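Local coordinates for protein eukaryotic translation initiation factor 2A (Schizosaccharomyces pombe, PDB 3WJ9) that probably directs the binding of methionyl-tRNAi to 40S ribosomal subunits, codon-dependently, early in protein synthesis on a small number of specific mRNAs, at residues V274-N277 and E282-I285; T314-P319 and Y323-G328. All coordinates share one frame; numbering follows the deposited sequence.

Contact 1. Residues V274-N277 and E282-I285; sequences VCWN and EFGI
Trp276 and Phe283 face each other as a non-hydrogen-bonded pair of an antiparallel hairpin. Their side chains run side by side from the same surface of the sheet. CB of Phe283 approaches the six-membered side of the indole obliquely, 4.0 Å from Trp276 CE3. The two six-membered rings meet obliquely, with planes 49° apart and centroids 5.2 Å apart. In Phe283, CG sits between the backbone N and the carbonyl carbon (chi1 69°), and CD1 comes 4.1 Å from Trp276 CZ3.

One firm backbone bond joins the strands here, from Gly284 N to Cys275 O (3.0 Å). The return bond, Cys275 N to Gly284 O, is weak at 3.4 Å. Beyond the pair, Asn277 N makes a short but bent, weak bond to Glu282 O. Asn277 ND2 reaches Glu282 OE1 at 3.3 Å, again weakly, with amide and carboxylate planes 56° apart.

Partners in the next shell help to position Trp276, Phe283 and Asn277. Trp276 NE1 bonds to Lys221 O, and the indole packs on Ser228 and Leu230 of strand 228-233. Phe283 meets the ring of Phe297 on the following strand, in a nearly parallel arrangement. Asn277 OD1 bonds to Ser321 OG, in the turn between strands 314-317 and 323-327.

The hairpin forms the first two strands of a blade of the beta-propeller part of the protein, in repeat WD 2. Trp276 thus packs toward the preceding blade and Phe283 within its own. Asn277 reaches the next blade through Ser321. Asp279 also lies close to Glu282 OE1, so the amide of Asn277 probably eases some of the charge crowding in the turn.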
# COMPACT_ATOMS: atom_id res chain seq x y z
N VAL A 274 11.22 5.67 -0.97
CA VAL A 274 10.76 6.88 -0.29
C VAL A 274 9.66 6.51 0.70
O VAL A 274 8.71 5.81 0.34
CB VAL A 274 10.24 7.94 -1.29
CG1 VAL A 274 10.06 9.28 -0.60
CG2 VAL A 274 11.21 8.09 -2.46
N CYS A 275 9.78 6.96 1.94
CA CYS A 275 8.87 6.53 2.99
C CYS A 275 8.68 7.57 4.10
O CYS A 275 9.66 8.11 4.62
CB CYS A 275 9.37 5.22 3.60
SG CYS A 275 8.21 4.40 4.72
N TRP A 276 7.43 7.83 4.45
CA TRP A 276 7.10 8.71 5.57
C TRP A 276 7.27 7.96 6.89
O TRP A 276 7.55 6.76 6.91
CB TRP A 276 5.67 9.23 5.46
CG TRP A 276 5.49 10.33 4.46
CD1 TRP A 276 5.12 10.21 3.16
CD2 TRP A 276 5.66 11.74 4.70
NE1 TRP A 276 5.06 11.44 2.56
CE2 TRP A 276 5.38 12.40 3.49
CE3 TRP A 276 6.03 12.50 5.81
CZ2 TRP A 276 5.46 13.78 3.36
CZ3 TRP A 276 6.10 13.87 5.69
CH2 TRP A 276 5.82 14.50 4.47
N ASN A 277 7.10 8.67 8.00
CA ASN A 277 7.04 8.03 9.31
C ASN A 277 5.59 7.97 9.77
O ASN A 277 4.78 8.81 9.41
CB ASN A 277 7.90 8.77 10.33
CG ASN A 277 8.32 7.88 11.49
OD1 ASN A 277 7.69 6.87 11.77
ND2 ASN A 277 9.39 8.27 12.17
N GLU A 282 8.65 12.50 10.69
CA GLU A 282 9.89 12.29 9.95
C GLU A 282 9.65 11.53 8.65
O GLU A 282 8.55 11.05 8.39
CB GLU A 282 10.90 11.53 10.81
CG GLU A 282 11.39 12.29 12.04
CD GLU A 282 10.48 12.11 13.24
OE1 GLU A 282 9.46 11.39 13.12
OE2 GLU A 282 10.79 12.68 14.31
N PHE A 283 10.70 11.44 7.84
CA PHE A 283 10.70 10.61 6.64
C PHE A 283 12.13 10.37 6.18
O PHE A 283 13.05 11.10 6.55
CB PHE A 283 9.86 11.23 5.52
CG PHE A 283 10.44 12.49 4.92
CD1 PHE A 283 10.19 13.72 5.49
CD2 PHE A 283 11.19 12.43 3.76
CE1 PHE A 283 10.71 14.88 4.93
CE2 PHE A 283 11.71 13.58 3.19
CZ PHE A 283 11.47 14.81 3.78
N GLY A 284 12.33 9.33 5.38
CA GLY A 284 13.66 8.94 4.95
C GLY A 284 13.77 8.60 3.48
O GLY A 284 12.77 8.37 2.81
N ILE A 285 15.01 8.57 2.99
CA ILE A 285 15.27 8.31 1.57
C ILE A 285 16.47 7.38 1.38
O ILE A 285 17.53 7.59 1.96
CB ILE A 285 15.55 9.63 0.80
CG1 ILE A 285 14.41 10.63 0.99
CG2 ILE A 285 15.77 9.34 -0.68
CD1 ILE A 285 14.64 11.96 0.32

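Contact 2. Residues T314-P319 and Y323-G328; sequences TLIFSP and YILLAG
Strands 314-317 and 323-327 run antiparallel, their axes 4.6 Å apart at closest approach and their directions 163° apart. They are the first two strands of a four-stranded beta-propeller blade, in repeat WD 3. Two hydrogen-bonded pairs, Thr314 with Ala327 and Ile316 with Leu325, alternate with two non-hydrogen-bonded ones. Both bonds of Ile316 with Leu325 form, each with a nearly straight N-H. In the outer pair, Ala327 N to Thr314 O is equally straight (3.0 Å), while Thr314 N to Ala327 O is weak.

Leu315, Phe317, Ile324 and Leu326 share one surface. Phe317 and Ile324 lie alongside each other. Ile324 CG2 sits over one face of the phenyl ring, and Ile324 CD1 reaches Phe317 CE2 at 3.7 Å. Leu315 crosses Ile324 at a slant. With its CG anti to the backbone N (chi1 -178°), Leu315 leans toward the partner strand. Its CD1 then comes 3.6 Å from Ile324 CG2 and 4.0 Å from Leu326 CD1. This apolar layer packs on Thr294 and Ile296 of strand 292-297, in the preceding blade.

The other surface carries Thr314, Ile316, Leu325 and Ala327. Ile316 and Leu325 point the same way with their CB atoms 4.0 Å apart. Leu325 continues onto Cys359 and Phe361 of the next blade. The hairpin is thus packed between its two neighbours.

At the turn, Ser318 N bonds to Tyr323 O (2.8 Å). The serine hydroxyl serves the turn as well. It bonds to Asn320 OD1 and weakly to Arg322 N. Ser318 OG also accepts the N-H of Tyr323 at 2.6 Å.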
# COMPACT_ATOMS: atom_id res chain seq x y z
N THR A 314 15.85 -0.53 0.45
CA THR A 314 14.52 -0.49 1.04
C THR A 314 14.52 0.05 2.46
O THR A 314 15.30 -0.39 3.30
CB THR A 314 13.88 -1.90 1.04
OG1 THR A 314 13.95 -2.46 -0.28
CG2 THR A 314 12.43 -1.84 1.50
N LEU A 315 13.63 1.01 2.72
CA LEU A 315 13.52 1.62 4.04
C LEU A 315 12.11 1.44 4.61
O LEU A 315 11.13 1.59 3.89
CB LEU A 315 13.86 3.11 3.97
CG LEU A 315 13.84 3.89 5.28
CD1 LEU A 315 15.14 3.70 6.04
CD2 LEU A 315 13.58 5.36 5.02
N ILE A 316 12.02 1.11 5.89
CA ILE A 316 10.72 0.95 6.55
C ILE A 316 10.73 1.53 7.96
O ILE A 316 11.64 1.27 8.75
CB ILE A 316 10.29 -0.54 6.64
CG1 ILE A 316 10.27 -1.19 5.25
CG2 ILE A 316 8.92 -0.66 7.29
CD1 ILE A 316 9.97 -2.67 5.27
N PHE A 317 9.72 2.34 8.28
CA PHE A 317 9.55 2.85 9.64
C PHE A 317 8.64 1.93 10.44
O PHE A 317 7.68 1.37 9.91
CB PHE A 317 8.97 4.27 9.62
CG PHE A 317 9.95 5.32 9.17
CD1 PHE A 317 10.15 5.57 7.82
CD2 PHE A 317 10.67 6.07 10.10
CE1 PHE A 317 11.04 6.54 7.41
CE2 PHE A 317 11.56 7.04 9.69
CZ PHE A 317 11.75 7.28 8.34
N SER A 318 8.94 1.77 11.73
CA SER A 318 8.09 0.99 12.62
C SER A 318 6.80 1.76 12.88
O SER A 318 6.80 2.99 12.88
CB SER A 318 8.80 0.69 13.94
OG SER A 318 9.12 1.89 14.63
N PRO A 319 5.68 1.03 13.08
CA PRO A 319 4.38 1.62 13.38
C PRO A 319 4.41 2.59 14.57
O PRO A 319 3.67 3.57 14.58
CB PRO A 319 3.52 0.40 13.71
CG PRO A 319 4.10 -0.68 12.89
CD PRO A 319 5.59 -0.42 12.88
N TYR A 323 11.41 2.77 15.60
CA TYR A 323 12.44 2.00 14.91
C TYR A 323 12.48 2.28 13.41
O TYR A 323 11.45 2.56 12.80
CB TYR A 323 12.24 0.50 15.14
CG TYR A 323 12.10 0.13 16.60
CD1 TYR A 323 13.18 0.26 17.47
CD2 TYR A 323 10.91 -0.36 17.11
CE1 TYR A 323 13.06 -0.07 18.80
CE2 TYR A 323 10.78 -0.70 18.44
CZ TYR A 323 11.87 -0.55 19.28
OH TYR A 323 11.75 -0.89 20.61
N ILE A 324 13.67 2.21 12.84
CA ILE A 324 13.85 2.41 11.40
C ILE A 324 14.57 1.21 10.79
O ILE A 324 15.66 0.84 11.23
CB ILE A 324 14.63 3.70 11.10
CG1 ILE A 324 13.96 4.90 11.78
CG2 ILE A 324 14.73 3.93 9.60
CD1 ILE A 324 14.67 6.22 11.55
N LEU A 325 13.96 0.60 9.78
CA LEU A 325 14.51 -0.60 9.15
C LEU A 325 15.23 -0.25 7.85
O LEU A 325 14.80 0.63 7.11
CB LEU A 325 13.39 -1.62 8.89
CG LEU A 325 13.73 -3.01 8.37
CD1 LEU A 325 12.75 -4.02 8.92
CD2 LEU A 325 13.73 -3.06 6.85
N LEU A 326 16.33 -0.95 7.58
CA LEU A 326 17.08 -0.73 6.35
C LEU A 326 17.54 -2.07 5.79
O LEU A 326 18.35 -2.77 6.39
CB LEU A 326 18.27 0.19 6.61
CG LEU A 326 18.99 0.71 5.36
CD1 LEU A 326 18.02 1.45 4.46
CD2 LEU A 326 20.16 1.59 5.73
N ALA A 327 17.01 -2.43 4.62
CA ALA A 327 17.24 -3.76 4.07
C ALA A 327 17.60 -3.75 2.59
O ALA A 327 17.52 -2.72 1.93
CB ALA A 327 16.01 -4.63 4.29
N GLY A 328 18.00 -4.91 2.09
CA GLY A 328 18.32 -5.09 0.69
C GLY A 328 17.54 -6.25 0.10
O GLY A 328 17.80 -7.40 0.42

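How the contacts relate
From the N terminus, contact 1 comes first and closes the short turn between strands 271-276 and 283-287. The chain then completes that blade through strands 292-297 and 303-310. Contact 2 follows, closing the next hairpin turn between 314-317 and 323-327. The two loops are in series and neither encloses the other. Their centres are about 9 Å apart, and they belong to adjacent propeller blades. The Phe317 ring packs against the carbonyls of Cys275 and Trp276 and the amide of Asn277. A second touch joins Gly284 CA to Leu315 CD2 at 3.6 Å. Together with Leu315 N bonding to Asp273, these contacts tie repeat WD 2 to repeat WD 3.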